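Local structure of VAO-type flavoprotein oxidase VAO615 (Myceliophthora thermophila, 6F72) at residues T57-S62 / G121-Y126; S67-Y72 / Q116-G121; S125-V130 / S170-N175; R29-D34 / D566-L571. The protein probably acts as an oxidoreductase that carries a bicovalently bound FAD and, once reduced, reacts rapidly with molecular oxygen, its substrate being still unknown. All blocks are in the same frame, centred on the assembly; numbering follows the deposited sequence.

Contact 1 (T57-S62 / G121-Y126). With NAG (2-acetamido-2-deoxy-beta-D-glucopyranose), chain C.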
loop_
_atom_site.group_PDB
_atom_site.type_symbol
_atom_site.label_atom_id
_atom_site.label_comp_id
_atom_site.label_asym_id
_atom_site.label_seq_id
_atom_site.Cartn_x
_atom_site.Cartn_y
_atom_site.Cartn_z
ATOM N N THR A 57 3.579 -2.540 24.122
ATOM C CA THR A 57 4.450 -2.795 22.986
ATOM C C THR A 57 5.832 -3.277 23.451
ATOM O O THR A 57 6.471 -2.675 24.315
ATOM C CB THR A 57 4.599 -1.555 22.082
ATOM O OG1 THR A 57 3.303 -1.086 21.702
ATOM C CG2 THR A 57 5.415 -1.880 20.840
ATOM N N VAL A 58 6.234 -4.412 22.894
ATOM C CA VAL A 58 7.578 -4.918 23.014
ATOM C C VAL A 58 7.992 -5.180 21.576
ATOM O O VAL A 58 7.468 -6.125 20.965
ATOM C CB VAL A 58 7.651 -6.225 23.838
ATOM C CG1 VAL A 58 9.098 -6.710 23.924
ATOM C CG2 VAL A 58 7.066 -6.018 25.224
ATOM N N PRO A 59 8.900 -4.335 21.022
ATOM C CA PRO A 59 9.347 -4.494 19.633
ATOM C C PRO A 59 9.921 -5.877 19.384
ATOM O O PRO A 59 10.529 -6.446 20.270
ATOM C CB PRO A 59 10.404 -3.395 19.476
ATOM C CG PRO A 59 9.915 -2.311 20.369
ATOM C CD PRO A 59 9.338 -3.041 21.575
ATOM N N GLN A 60 9.687 -6.416 18.195
ATOM C CA GLN A 60 10.118 -7.771 17.834
ATOM C C GLN A 60 11.639 -8.031 17.997
ATOM O O GLN A 60 12.046 -9.149 18.310
ATOM C CB GLN A 60 9.658 -8.085 16.409
ATOM C CG GLN A 60 9.562 -9.567 16.083
ATOM C CD GLN A 60 9.037 -9.824 14.683
ATOM O OE1 GLN A 60 9.395 -9.142 13.728
ATOM N NE2 GLN A 60 8.174 -10.825 14.560
ATOM N N ALA A 61 12.463 -7.001 17.812
ATOM C CA ALA A 61 13.928 -7.121 17.957
ATOM C C ALA A 61 14.454 -6.879 19.383
ATOM O O ALA A 61 15.660 -6.723 19.587
ATOM C CB ALA A 61 14.652 -6.234 16.943
ATOM N N SER A 62 13.564 -6.879 20.377
ATOM C CA SER A 62 14.003 -6.810 21.774
ATOM C C SER A 62 14.895 -8.005 22.142
ATOM O O SER A 62 15.758 -7.879 23.011
ATOM C CB SER A 62 12.824 -6.730 22.727
ATOM O OG SER A 62 12.227 -7.993 22.830
ATOM N N GLY A 121 10.451 4.407 20.501
ATOM C CA GLY A 121 10.632 5.433 19.469
ATOM C C GLY A 121 9.306 5.792 18.835
ATOM O O GLY A 121 8.400 6.244 19.527
ATOM N N ASN A 122 9.195 5.558 17.525
ATOM C CA ASN A 122 7.970 5.844 16.755
ATOM C C ASN A 122 6.848 4.806 16.977
ATOM O O ASN A 122 5.688 5.033 16.592
ATOM C CB ASN A 122 8.279 5.932 15.254
ATOM C CG ASN A 122 9.224 7.084 14.891
ATOM O OD1 ASN A 122 9.164 8.191 15.446
ATOM N ND2 ASN A 122 10.081 6.823 13.919
ATOM N N TYR A 123 7.195 3.667 17.576
ATOM C CA TYR A 123 6.237 2.610 17.871
ATOM C C TYR A 123 5.236 3.109 18.907
ATOM O O TYR A 123 5.613 3.921 19.763
ATOM C CB TYR A 123 6.979 1.368 18.385
ATOM C CG TYR A 123 7.570 0.503 17.293
ATOM C CD1 TYR A 123 7.759 0.997 15.994
ATOM C CD2 TYR A 123 7.966 -0.805 17.567
ATOM C CE1 TYR A 123 8.307 0.206 14.999
ATOM C CE2 TYR A 123 8.517 -1.606 16.576
ATOM C CZ TYR A 123 8.677 -1.093 15.297
ATOM O OH TYR A 123 9.204 -1.881 14.307
ATOM N N PRO A 124 3.960 2.654 18.822
ATOM C CA PRO A 124 2.949 3.021 19.830
ATOM C C PRO A 124 3.307 2.425 21.199
ATOM O O PRO A 124 3.943 1.381 21.243
ATOM C CB PRO A 124 1.671 2.337 19.306
ATOM C CG PRO A 124 2.178 1.132 18.579
ATOM C CD PRO A 124 3.462 1.592 17.922
ATOM N N SER A 125 2.887 3.074 22.287
ATOM C CA SER A 125 3.083 2.565 23.649
ATOM C C SER A 125 2.246 1.323 23.985
ATOM O O SER A 125 2.728 0.401 24.651
ATOM C CB SER A 125 2.754 3.657 24.655
ATOM O OG SER A 125 3.664 4.723 24.557
ATOM N N TYR A 126 0.981 1.330 23.559
ATOM C CA TYR A 126 0.029 0.235 23.814
ATOM C C TYR A 126 -0.755 -0.104 22.552
ATOM O O TYR A 126 -1.034 0.774 21.722
ATOM C CB TYR A 126 -0.956 0.604 24.928
ATOM C CG TYR A 126 -0.330 0.674 26.298
ATOM C CD1 TYR A 126 -0.244 -0.467 27.112
ATOM C CD2 TYR A 126 0.177 1.883 26.788
ATOM C CE1 TYR A 126 0.341 -0.400 28.375
ATOM C CE2 TYR A 126 0.768 1.962 28.036
ATOM C CZ TYR A 126 0.838 0.827 28.831
ATOM O OH TYR A 126 1.425 0.939 30.073
HETATM C C1 NAG C . 14.832 9.345 13.743
HETATM C C2 NAG C . 13.698 10.131 13.046
HETATM C C3 NAG C . 14.030 11.618 12.970
HETATM C C4 NAG C . 14.426 12.213 14.331
HETATM C C5 NAG C . 15.439 11.310 15.045
HETATM C C6 NAG C . 15.643 11.718 16.499
HETATM C C7 NAG C . 12.249 9.013 11.375
HETATM C C8 NAG C . 12.149 8.595 9.942
HETATM N N2 NAG C . 13.390 9.635 11.706
HETATM O O3 NAG C . 12.898 12.318 12.440
HETATM O O4 NAG C . 15.068 13.483 14.152
HETATM O O5 NAG C . 15.055 9.928 15.029
HETATM O O6 NAG C . 16.929 11.228 16.893
HETATM O O7 NAG C . 11.330 8.793 12.152
#
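Thr57 meets the loop that leads into strand 126-129 of the small mixed sheet of this PCMH-type FAD-binding fold. Its backbone N donates an almost straight bond to Ser125 O (3.1 Å, 174° at the hydrogen), continuing the antiparallel pairing of strands 54-56 and 126-129 past the end of the first strand. The hydroxyl takes the preceding carbonyl: OG1 lies beside the threonine's own N and anti to its carbonyl carbon, which brings it to Pro124 O at 2.6 Å, where it serves as donor. One residue thus grips two successive peptide oxygens, both met from above their carbonyl planes. This end is buried and tight. The other half of the contact is looser and purely apolar. Pro59 crosses the Tyr123 ring at a slant, CG approaching CD2 at 3.7 Å, while Thr57 CG2 comes only to 4.3 Å of that same ring atom. The phenol oxygen of Tyr123 reaches on to Asp97, whose other carboxylate oxygen accepts from Gln60 N, so the ring is also tied to the chain beyond Pro59. Farther out the contact thins towards the glycan-bearing surface, where Asn122 faces away from 57-62. Its amide nitrogen donates to Phe103 O and also to the sugar of chain C, with Asn122 ND2 2.9 Å from NAG O7.

Contact 2 (S67-Y72 / Q116-G121)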
loop_
_atom_site.group_PDB
_atom_site.type_symbol
_atom_site.label_atom_id
_atom_site.label_comp_id
_atom_site.label_asym_id
_atom_site.label_seq_id
_atom_site.Cartn_x
_atom_site.Cartn_y
_atom_site.Cartn_z
ATOM N N SER A 67 18.255 -4.511 27.514
ATOM C CA SER A 67 17.335 -3.697 28.318
ATOM C C SER A 67 16.320 -2.976 27.396
ATOM O O SER A 67 16.641 -2.753 26.227
ATOM C CB SER A 67 18.130 -2.697 29.169
ATOM O OG SER A 67 18.701 -1.666 28.376
ATOM N N PRO A 68 15.114 -2.624 27.880
ATOM C CA PRO A 68 14.701 -2.847 29.263
ATOM C C PRO A 68 13.832 -4.104 29.442
ATOM O O PRO A 68 13.268 -4.309 30.517
ATOM C CB PRO A 68 13.907 -1.574 29.570
ATOM C CG PRO A 68 13.302 -1.176 28.240
ATOM C CD PRO A 68 14.077 -1.872 27.147
ATOM N N PHE A 69 13.755 -4.942 28.409
ATOM C CA PHE A 69 12.852 -6.093 28.410
ATOM C C PHE A 69 13.507 -7.385 28.907
ATOM O O PHE A 69 12.804 -8.364 29.186
ATOM C CB PHE A 69 12.180 -6.288 27.040
ATOM C CG PHE A 69 11.442 -5.068 26.539
ATOM C CD1 PHE A 69 10.244 -4.650 27.140
ATOM C CD2 PHE A 69 11.945 -4.327 25.469
ATOM C CE1 PHE A 69 9.568 -3.521 26.682
ATOM C CE2 PHE A 69 11.268 -3.195 25.004
ATOM C CZ PHE A 69 10.081 -2.791 25.611
ATOM N N GLY A 70 14.834 -7.367 29.042
ATOM C CA GLY A 70 15.613 -8.500 29.558
ATOM C C GLY A 70 15.298 -9.813 28.868
ATOM O O GLY A 70 15.081 -10.839 29.529
ATOM N N GLN A 71 15.261 -9.768 27.538
ATOM C CA GLN A 71 14.822 -10.891 26.719
ATOM C C GLN A 71 15.861 -11.352 25.700
ATOM O O GLN A 71 15.522 -12.128 24.798
ATOM C CB GLN A 71 13.550 -10.509 25.970
ATOM C CG GLN A 71 12.261 -10.627 26.763
ATOM C CD GLN A 71 11.040 -10.269 25.929
ATOM O OE1 GLN A 71 11.068 -9.351 25.096
ATOM N NE2 GLN A 71 9.955 -10.996 26.151
ATOM N N TYR A 72 17.107 -10.888 25.850
ATOM C CA TYR A 72 18.175 -11.161 24.886
ATOM C C TYR A 72 18.356 -12.643 24.559
ATOM O O TYR A 72 18.445 -13.483 25.455
ATOM C CB TYR A 72 19.505 -10.561 25.351
ATOM C CG TYR A 72 20.628 -10.760 24.352
ATOM C CD1 TYR A 72 20.779 -9.898 23.253
ATOM C CD2 TYR A 72 21.530 -11.822 24.491
ATOM C CE1 TYR A 72 21.805 -10.085 22.334
ATOM C CE2 TYR A 72 22.555 -12.020 23.577
ATOM C CZ TYR A 72 22.694 -11.149 22.509
ATOM O OH TYR A 72 23.706 -11.353 21.612
ATOM N N GLN A 116 22.667 -1.378 23.214
ATOM C CA GLN A 116 21.808 -0.227 22.942
ATOM C C GLN A 116 20.371 -0.551 23.387
ATOM O O GLN A 116 19.795 -1.559 22.935
ATOM C CB GLN A 116 21.883 0.189 21.465
ATOM C CG GLN A 116 21.141 1.473 21.128
ATOM C CD GLN A 116 21.037 1.742 19.627
ATOM O OE1 GLN A 116 21.966 1.466 18.868
ATOM N NE2 GLN A 116 19.903 2.296 19.195
ATOM N N PRO A 117 19.792 0.297 24.277
ATOM C CA PRO A 117 18.483 -0.012 24.871
ATOM C C PRO A 117 17.409 -0.149 23.811
ATOM O O PRO A 117 17.345 0.683 22.893
ATOM C CB PRO A 117 18.191 1.213 25.757
ATOM C CG PRO A 117 19.522 1.837 26.006
ATOM C CD PRO A 117 20.279 1.620 24.725
ATOM N N CYS A 118 16.603 -1.212 23.915
ATOM C CA CYS A 118 15.457 -1.419 23.031
ATOM C C CYS A 118 14.355 -0.417 23.381
ATOM O O CYS A 118 13.586 -0.606 24.348
ATOM C CB CYS A 118 14.926 -2.863 23.098
ATOM S SG CYS A 118 13.404 -3.120 22.140
ATOM N N GLN A 119 14.288 0.637 22.570
ATOM C CA GLN A 119 13.351 1.729 22.770
ATOM C C GLN A 119 12.198 1.654 21.776
ATOM O O GLN A 119 12.327 1.105 20.672
ATOM C CB GLN A 119 14.066 3.081 22.656
ATOM C CG GLN A 119 14.982 3.405 23.836
ATOM C CD GLN A 119 16.106 4.359 23.457
ATOM O OE1 GLN A 119 15.909 5.292 22.680
ATOM N NE2 GLN A 119 17.296 4.124 24.008
ATOM N N LEU A 120 11.071 2.216 22.193
ATOM C CA LEU A 120 9.862 2.209 21.401
ATOM C C LEU A 120 9.987 3.187 20.226
ATOM O O LEU A 120 9.716 2.814 19.090
ATOM C CB LEU A 120 8.640 2.489 22.280
ATOM C CG LEU A 120 8.241 1.461 23.353
ATOM C CD1 LEU A 120 6.940 1.861 24.026
ATOM C CD2 LEU A 120 8.141 0.039 22.820
ATOM N N GLY A 121 10.451 4.407 20.501
ATOM C CA GLY A 121 10.632 5.433 19.469
ATOM C C GLY A 121 9.306 5.792 18.835
ATOM O O GLY A 121 8.400 6.244 19.527
#
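Cys118 is the residue on which the 67-72 loop closes. Its backbone N donates to Ser67 O at 2.8 Å, in the carbonyl plane, and the neighbouring Pro117 CA sends a longer C-H contact to the same oxygen. The sulfur lies at the edge of the Phe69 ring, SG 3.6 Å from CE2 and 82° off the ring normal. Placing SG anti to the cysteine's own N (chi1 174°) turns it to that edge. Leu120 CD2 also comes to the rim of the ring, 4.4 Å from Phe69 CZ. One face of the phenyl is covered from within its own loop by Pro68 CG, centred above the ring. A cis peptide precedes this proline, and its CD comes to 3.1 Å from Cys118 O. Further out, the disulfide to Cys108 fixes the sulfur, while Val58 packs on Phe69. The result is a Cys sulfur-aromatic contact, in which a disulfide sulfur of the 108-118 loop meets the ring edge of Phe69 from the neighbouring surface loop.

Contact 3 (S125-V130 / S170-N175). With NAG (2-acetamido-2-deoxy-beta-D-glucopyranose), chain D.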
loop_
_atom_site.group_PDB
_atom_site.type_symbol
_atom_site.label_atom_id
_atom_site.label_comp_id
_atom_site.label_asym_id
_atom_site.label_seq_id
_atom_site.Cartn_x
_atom_site.Cartn_y
_atom_site.Cartn_z
ATOM N N SER A 125 2.887 3.074 22.287
ATOM C CA SER A 125 3.083 2.565 23.649
ATOM C C SER A 125 2.246 1.323 23.985
ATOM O O SER A 125 2.728 0.401 24.651
ATOM C CB SER A 125 2.754 3.657 24.655
ATOM O OG SER A 125 3.664 4.723 24.557
ATOM N N TYR A 126 0.981 1.330 23.559
ATOM C CA TYR A 126 0.029 0.235 23.814
ATOM C C TYR A 126 -0.755 -0.104 22.552
ATOM O O TYR A 126 -1.034 0.774 21.722
ATOM C CB TYR A 126 -0.956 0.604 24.928
ATOM C CG TYR A 126 -0.330 0.674 26.298
ATOM C CD1 TYR A 126 -0.244 -0.467 27.112
ATOM C CD2 TYR A 126 0.177 1.883 26.788
ATOM C CE1 TYR A 126 0.341 -0.400 28.375
ATOM C CE2 TYR A 126 0.768 1.962 28.036
ATOM C CZ TYR A 126 0.838 0.827 28.831
ATOM O OH TYR A 126 1.425 0.939 30.073
ATOM N N VAL A 127 -1.117 -1.381 22.437
ATOM C CA VAL A 127 -1.752 -1.931 21.237
ATOM C C VAL A 127 -3.080 -2.592 21.632
ATOM O O VAL A 127 -3.097 -3.524 22.457
ATOM C CB VAL A 127 -0.816 -2.962 20.546
ATOM C CG1 VAL A 127 -1.506 -3.652 19.378
ATOM C CG2 VAL A 127 0.503 -2.323 20.107
ATOM N N VAL A 128 -4.183 -2.106 21.057
ATOM C CA VAL A 128 -5.514 -2.728 21.261
ATOM C C VAL A 128 -5.678 -3.870 20.263
ATOM O O VAL A 128 -5.790 -3.630 19.056
ATOM C CB VAL A 128 -6.680 -1.724 21.119
ATOM C CG1 VAL A 128 -8.026 -2.419 21.349
ATOM C CG2 VAL A 128 -6.518 -0.573 22.093
ATOM N N ASN A 129 -5.675 -5.104 20.766
ATOM C CA ASN A 129 -5.835 -6.286 19.931
ATOM C C ASN A 129 -7.333 -6.460 19.654
ATOM O O ASN A 129 -8.024 -7.223 20.341
ATOM C CB ASN A 129 -5.193 -7.504 20.612
ATOM C CG ASN A 129 -5.387 -8.803 19.843
ATOM O OD1 ASN A 129 -5.867 -8.821 18.700
ATOM N ND2 ASN A 129 -5.000 -9.909 20.487
ATOM N N VAL A 130 -7.812 -5.741 18.625
ATOM C CA VAL A 130 -9.248 -5.567 18.360
ATOM C C VAL A 130 -9.925 -6.877 17.959
ATOM O O VAL A 130 -9.452 -7.598 17.074
ATOM C CB VAL A 130 -9.513 -4.448 17.314
ATOM C CG1 VAL A 130 -10.993 -4.362 16.934
ATOM C CG2 VAL A 130 -9.028 -3.094 17.826
ATOM N N SER A 170 -2.658 2.155 19.787
ATOM C CA SER A 170 -2.886 1.667 18.427
ATOM C C SER A 170 -4.059 0.700 18.351
ATOM O O SER A 170 -4.162 -0.226 19.153
ATOM C CB SER A 170 -1.625 1.008 17.856
ATOM O OG SER A 170 -1.900 0.306 16.647
ATOM N N LEU A 171 -4.937 0.928 17.374
ATOM C CA LEU A 171 -6.022 0.005 17.087
ATOM C C LEU A 171 -5.485 -0.988 16.087
ATOM O O LEU A 171 -5.266 -0.669 14.913
ATOM C CB LEU A 171 -7.263 0.734 16.567
ATOM C CG LEU A 171 -7.760 1.861 17.474
ATOM C CD1 LEU A 171 -8.807 2.712 16.783
ATOM C CD2 LEU A 171 -8.272 1.303 18.796
ATOM N N TRP A 172 -5.227 -2.188 16.586
ATOM C CA TRP A 172 -4.563 -3.208 15.800
ATOM C C TRP A 172 -5.625 -4.113 15.221
ATOM O O TRP A 172 -6.257 -4.863 15.951
ATOM C CB TRP A 172 -3.546 -3.973 16.665
ATOM C CG TRP A 172 -2.720 -5.002 15.952
ATOM C CD1 TRP A 172 -2.146 -4.881 14.724
ATOM C CD2 TRP A 172 -2.326 -6.292 16.449
ATOM N NE1 TRP A 172 -1.441 -6.014 14.405
ATOM C CE2 TRP A 172 -1.523 -6.898 15.448
ATOM C CE3 TRP A 172 -2.576 -6.999 17.640
ATOM C CZ2 TRP A 172 -0.967 -8.182 15.593
ATOM C CZ3 TRP A 172 -2.019 -8.286 17.787
ATOM C CH2 TRP A 172 -1.226 -8.859 16.756
ATOM N N MET A 173 -5.786 -4.035 13.904
ATOM C CA MET A 173 -6.908 -4.622 13.166
ATOM C C MET A 173 -6.567 -5.949 12.517
ATOM O O MET A 173 -7.447 -6.596 11.931
ATOM C CB MET A 173 -7.371 -3.656 12.044
ATOM C CG MET A 173 -7.514 -2.209 12.478
ATOM S SD MET A 173 -8.534 -2.005 13.958
ATOM C CE MET A 173 -10.130 -2.339 13.240
ATOM N N HIS A 174 -5.299 -6.339 12.632
ATOM C CA HIS A 174 -4.709 -7.519 11.978
ATOM C C HIS A 174 -5.473 -8.831 12.122
ATOM O O HIS A 174 -5.452 -9.665 11.210
ATOM C CB HIS A 174 -3.266 -7.709 12.493
ATOM C CG HIS A 174 -2.578 -8.940 11.984
ATOM N ND1 HIS A 174 -2.411 -9.203 10.641
ATOM C CD2 HIS A 174 -1.988 -9.964 12.644
ATOM C CE1 HIS A 174 -1.771 -10.351 10.495
ATOM N NE2 HIS A 174 -1.495 -10.828 11.696
ATOM N N ASN A 175 -6.143 -9.004 13.260
ATOM C CA ASN A 175 -6.749 -10.281 13.609
ATOM C C ASN A 175 -8.233 -10.375 13.262
ATOM O O ASN A 175 -8.865 -11.370 13.573
ATOM C CB ASN A 175 -6.534 -10.576 15.080
ATOM C CG ASN A 175 -5.081 -10.646 15.442
ATOM O OD1 ASN A 175 -4.345 -11.485 14.921
ATOM N ND2 ASN A 175 -4.651 -9.749 16.321
HETATM C C1 NAG D . -5.110 -11.250 19.971
HETATM C C2 NAG D . -4.073 -12.344 20.279
HETATM C C3 NAG D . -4.464 -13.651 19.585
HETATM C C4 NAG D . -5.882 -14.103 19.967
HETATM C C5 NAG D . -6.848 -12.961 19.628
HETATM C C6 NAG D . -8.301 -13.269 20.003
HETATM C C7 NAG D . -1.833 -11.368 20.674
HETATM C C8 NAG D . -0.499 -11.101 20.039
HETATM N N2 NAG D . -2.720 -11.978 19.881
HETATM O O3 NAG D . -3.506 -14.675 19.878
HETATM O O4 NAG D . -6.245 -15.260 19.202
HETATM O O5 NAG D . -6.438 -11.738 20.271
HETATM O O6 NAG D . -8.509 -13.088 21.410
HETATM O O7 NAG D . -2.070 -11.031 21.826
HETATM O O HOH W 1 -7.126 -7.365 15.605
#
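Strands 126-129 and 170-172 run parallel, 4.7 Å apart at closest approach and 33° from exact alignment, paired Val127 with Ser170, Val128 with Leu171 and Asn129 with Trp172. Ser170 and Trp172 donate to Tyr126 O and Val128 O, while Val128 N and Val130 N give to Ser170 O and Trp172 O. Past the last bond a water donates to both Val130 O and Trp172 O and accepts from Asn175 N. Val127, Asn129 and Trp172 share one face of the sheet. Trp172 has CG anti to its N (chi1 -176°), and its CB packs tightly on Val127 CG1 at 3.4 Å. Asn175 ND2 lies 3.3 Å above the indole plane, near its rim, and makes a weak bond to Asn129 OD1 (2.8 Å). Asn129 ND2 carries the N-linked sugar of chain D, whose acetyl methyl C8 reaches the indole edge 3.9 Å from CZ3. Putting an alanine at Trp172 would probably open a gap beside Val127 and leave the acetyl methyl without its ring edge and the Asn175 amide without the face beneath it. On the other face Val128 and Leu171 lie side by side, and Val130 CG2 meets the sulfur of FAD-contacting Met173. Helix 133-146 covers that face through Val136 and Ala139, the helix of a beta-alpha-beta crossover from strand 126-129 to 150-153 with 169-172 between them; strand 54-56 flanks 126-129.

Contact 4 (R29-D34 / D566-L571). With NAG (2-acetamido-2-deoxy-beta-D-glucopyranose), chain B.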
loop_
_atom_site.group_PDB
_atom_site.type_symbol
_atom_site.label_atom_id
_atom_site.label_comp_id
_atom_site.label_asym_id
_atom_site.label_seq_id
_atom_site.Cartn_x
_atom_site.Cartn_y
_atom_site.Cartn_z
ATOM N N ARG A 29 -1.181 16.089 22.375
ATOM C CA ARG A 29 -1.354 14.698 22.807
ATOM C C ARG A 29 -0.304 14.352 23.854
ATOM O O ARG A 29 0.850 14.794 23.751
ATOM C CB ARG A 29 -1.216 13.726 21.633
ATOM C CG ARG A 29 -2.313 13.797 20.589
ATOM C CD ARG A 29 -3.690 13.551 21.178
ATOM N NE ARG A 29 -4.680 13.407 20.125
ATOM C CZ ARG A 29 -5.990 13.521 20.298
ATOM N NH1 ARG A 29 -6.490 13.793 21.497
ATOM N NH2 ARG A 29 -6.800 13.371 19.259
ATOM N N VAL A 30 -0.707 13.568 24.852
ATOM C CA VAL A 30 0.189 13.173 25.953
ATOM C C VAL A 30 1.191 12.090 25.528
ATOM O O VAL A 30 0.876 11.221 24.702
ATOM C CB VAL A 30 -0.576 12.747 27.242
ATOM C CG1 VAL A 30 -1.324 13.931 27.856
ATOM C CG2 VAL A 30 -1.502 11.562 26.991
ATOM N N LEU A 31 2.391 12.159 26.103
ATOM C CA LEU A 31 3.477 11.229 25.794
ATOM C C LEU A 31 3.926 10.476 27.044
ATOM O O LEU A 31 3.731 10.985 28.156
ATOM C CB LEU A 31 4.661 11.986 25.164
ATOM C CG LEU A 31 4.492 12.504 23.722
ATOM C CD1 LEU A 31 5.815 13.074 23.225
ATOM C CD2 LEU A 31 4.003 11.420 22.769
ATOM N N PRO A 32 4.504 9.253 26.883
ATOM C CA PRO A 32 5.062 8.592 28.081
ATOM C C PRO A 32 6.101 9.506 28.715
ATOM O O PRO A 32 6.912 10.114 28.002
ATOM C CB PRO A 32 5.713 7.316 27.527
ATOM C CG PRO A 32 5.037 7.087 26.217
ATOM C CD PRO A 32 4.732 8.447 25.668
ATOM N N GLY A 33 6.021 9.645 30.035
ATOM C CA GLY A 33 6.854 10.586 30.782
ATOM C C GLY A 33 6.093 11.803 31.285
ATOM O O GLY A 33 6.475 12.388 32.301
ATOM N N ASP A 34 5.025 12.187 30.574
ATOM C CA ASP A 34 4.178 13.325 30.971
ATOM C C ASP A 34 3.473 13.067 32.296
ATOM O O ASP A 34 3.074 11.930 32.582
ATOM C CB ASP A 34 3.112 13.613 29.912
ATOM C CG ASP A 34 3.692 14.113 28.596
ATOM O OD1 ASP A 34 4.932 14.208 28.475
ATOM O OD2 ASP A 34 2.888 14.410 27.677
ATOM N N ASP A 566 5.921 18.068 16.612
ATOM C CA ASP A 566 7.107 18.805 17.085
ATOM C C ASP A 566 8.386 17.965 16.943
ATOM O O ASP A 566 8.319 16.806 16.513
ATOM C CB ASP A 566 6.899 19.461 18.475
ATOM C CG ASP A 566 7.035 18.490 19.657
ATOM O OD1 ASP A 566 7.611 17.382 19.535
ATOM O OD2 ASP A 566 6.568 18.876 20.752
ATOM N N ALA A 567 9.535 18.546 17.294
ATOM C CA ALA A 567 10.848 17.903 17.120
ATOM C C ALA A 567 10.950 16.518 17.771
ATOM O O ALA A 567 11.569 15.597 17.207
ATOM C CB ALA A 567 11.953 18.813 17.633
ATOM N N THR A 568 10.323 16.385 18.941
ATOM C CA THR A 568 10.333 15.162 19.737
ATOM C C THR A 568 9.347 14.119 19.167
ATOM O O THR A 568 9.415 12.944 19.519
ATOM C CB THR A 568 10.002 15.460 21.223
ATOM O OG1 THR A 568 8.580 15.574 21.406
ATOM C CG2 THR A 568 10.660 16.754 21.698
ATOM N N GLY A 569 8.426 14.560 18.306
ATOM C CA GLY A 569 7.429 13.678 17.689
ATOM C C GLY A 569 6.027 13.765 18.279
ATOM O O GLY A 569 5.135 13.006 17.885
ATOM N N ARG A 570 5.842 14.696 19.216
ATOM C CA ARG A 570 4.553 14.971 19.855
ATOM C C ARG A 570 3.557 15.635 18.896
ATOM O O ARG A 570 3.901 16.556 18.141
ATOM C CB ARG A 570 4.757 15.880 21.069
ATOM C CG ARG A 570 3.557 15.974 22.004
ATOM C CD ARG A 570 3.761 17.076 23.040
ATOM N NE ARG A 570 4.745 16.732 24.070
ATOM C CZ ARG A 570 4.497 15.954 25.122
ATOM N NH1 ARG A 570 3.289 15.410 25.296
ATOM N NH2 ARG A 570 5.459 15.708 26.007
ATOM N N LEU A 571 2.312 15.170 18.957
ATOM C CA LEU A 571 1.227 15.762 18.190
ATOM C C LEU A 571 0.632 16.935 18.954
ATOM O O LEU A 571 0.187 16.781 20.088
ATOM C CB LEU A 571 0.187 14.699 17.863
ATOM C CG LEU A 571 0.078 14.267 16.398
ATOM C CD1 LEU A 571 1.350 13.611 15.877
ATOM C CD2 LEU A 571 -1.127 13.345 16.245
HETATM C C1 NAG B . 14.217 14.606 14.426
HETATM C C2 NAG B . 15.102 15.777 14.852
HETATM C C3 NAG B . 14.279 17.054 15.006
HETATM C C4 NAG B . 13.414 17.363 13.769
HETATM C C5 NAG B . 12.655 16.126 13.267
HETATM C C6 NAG B . 12.095 16.359 11.861
HETATM C C7 NAG B . 17.117 15.104 16.121
HETATM C C8 NAG B . 17.680 14.898 17.500
HETATM N N2 NAG B . 15.840 15.509 16.082
HETATM O O3 NAG B . 15.182 18.139 15.260
HETATM O O4 NAG B . 12.438 18.358 14.096
HETATM O O5 NAG B . 13.469 14.939 13.247
HETATM O O6 NAG B . 13.108 16.144 10.868
HETATM O O7 NAG B . 17.803 14.900 15.123
#
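The backbones of 29-34 and 566-571 meet where Arg29 N donates to Leu571 O (2.8 Å); a type II turn spans Leu31 to Asp34, a type I turn Asp566 to Gly569. Between the turns Arg570, its chain bent at chi3 (-73°), brings its guanidinium to Asp34. The two form a bidentate, end-on salt bridge with planes 19° apart, NH1 to OD2 at 2.6 Å and NH2 to OD1 at 2.9 Å, each on a syn lone pair. NH1 also donates to Arg29 O at 3.0 Å, on a lone pair. Leu31 CD1 covers one guanidinium face, 3.7 Å above its centre, and Leu31 N reaches Asp34 OD2 from above the carboxylate plane. A methionine in place of Arg570 would probably leave Asp34 without its countercharge and Arg29 O without this donor. Asp566 OD1 accepts from Thr568 OG1 and Arg570 N, holding the second turn. Nearby, the Cys28-Cys572 disulfide joins the two chain ends; Leu571 begins strand 571-573 and packs on Trp563 and Val565 of strand 563-565.

Overall arrangement
From the N terminus the chain first passes 29-34, which pairs with 566-571, near the C terminus, to close contact 4, a loop that spans nearly the whole protein and encloses the other three. Contact 1 follows strand 54-56 and closes on the approach to strand 126-129; contact 2 lies within its loop, joining two surface stretches, and shares Gly121 with it. Contact 3 then opens on Ser125 and Tyr126, where contact 1 ends, and closes on strand 169-172 after helix 133-146 and strand 150-153. Leu120 bridges contacts 1 and 2 by packing on Pro59, while Ser125 OG touches Pro32 CG at 3.2 Å, linking the terminal junction to the sheet.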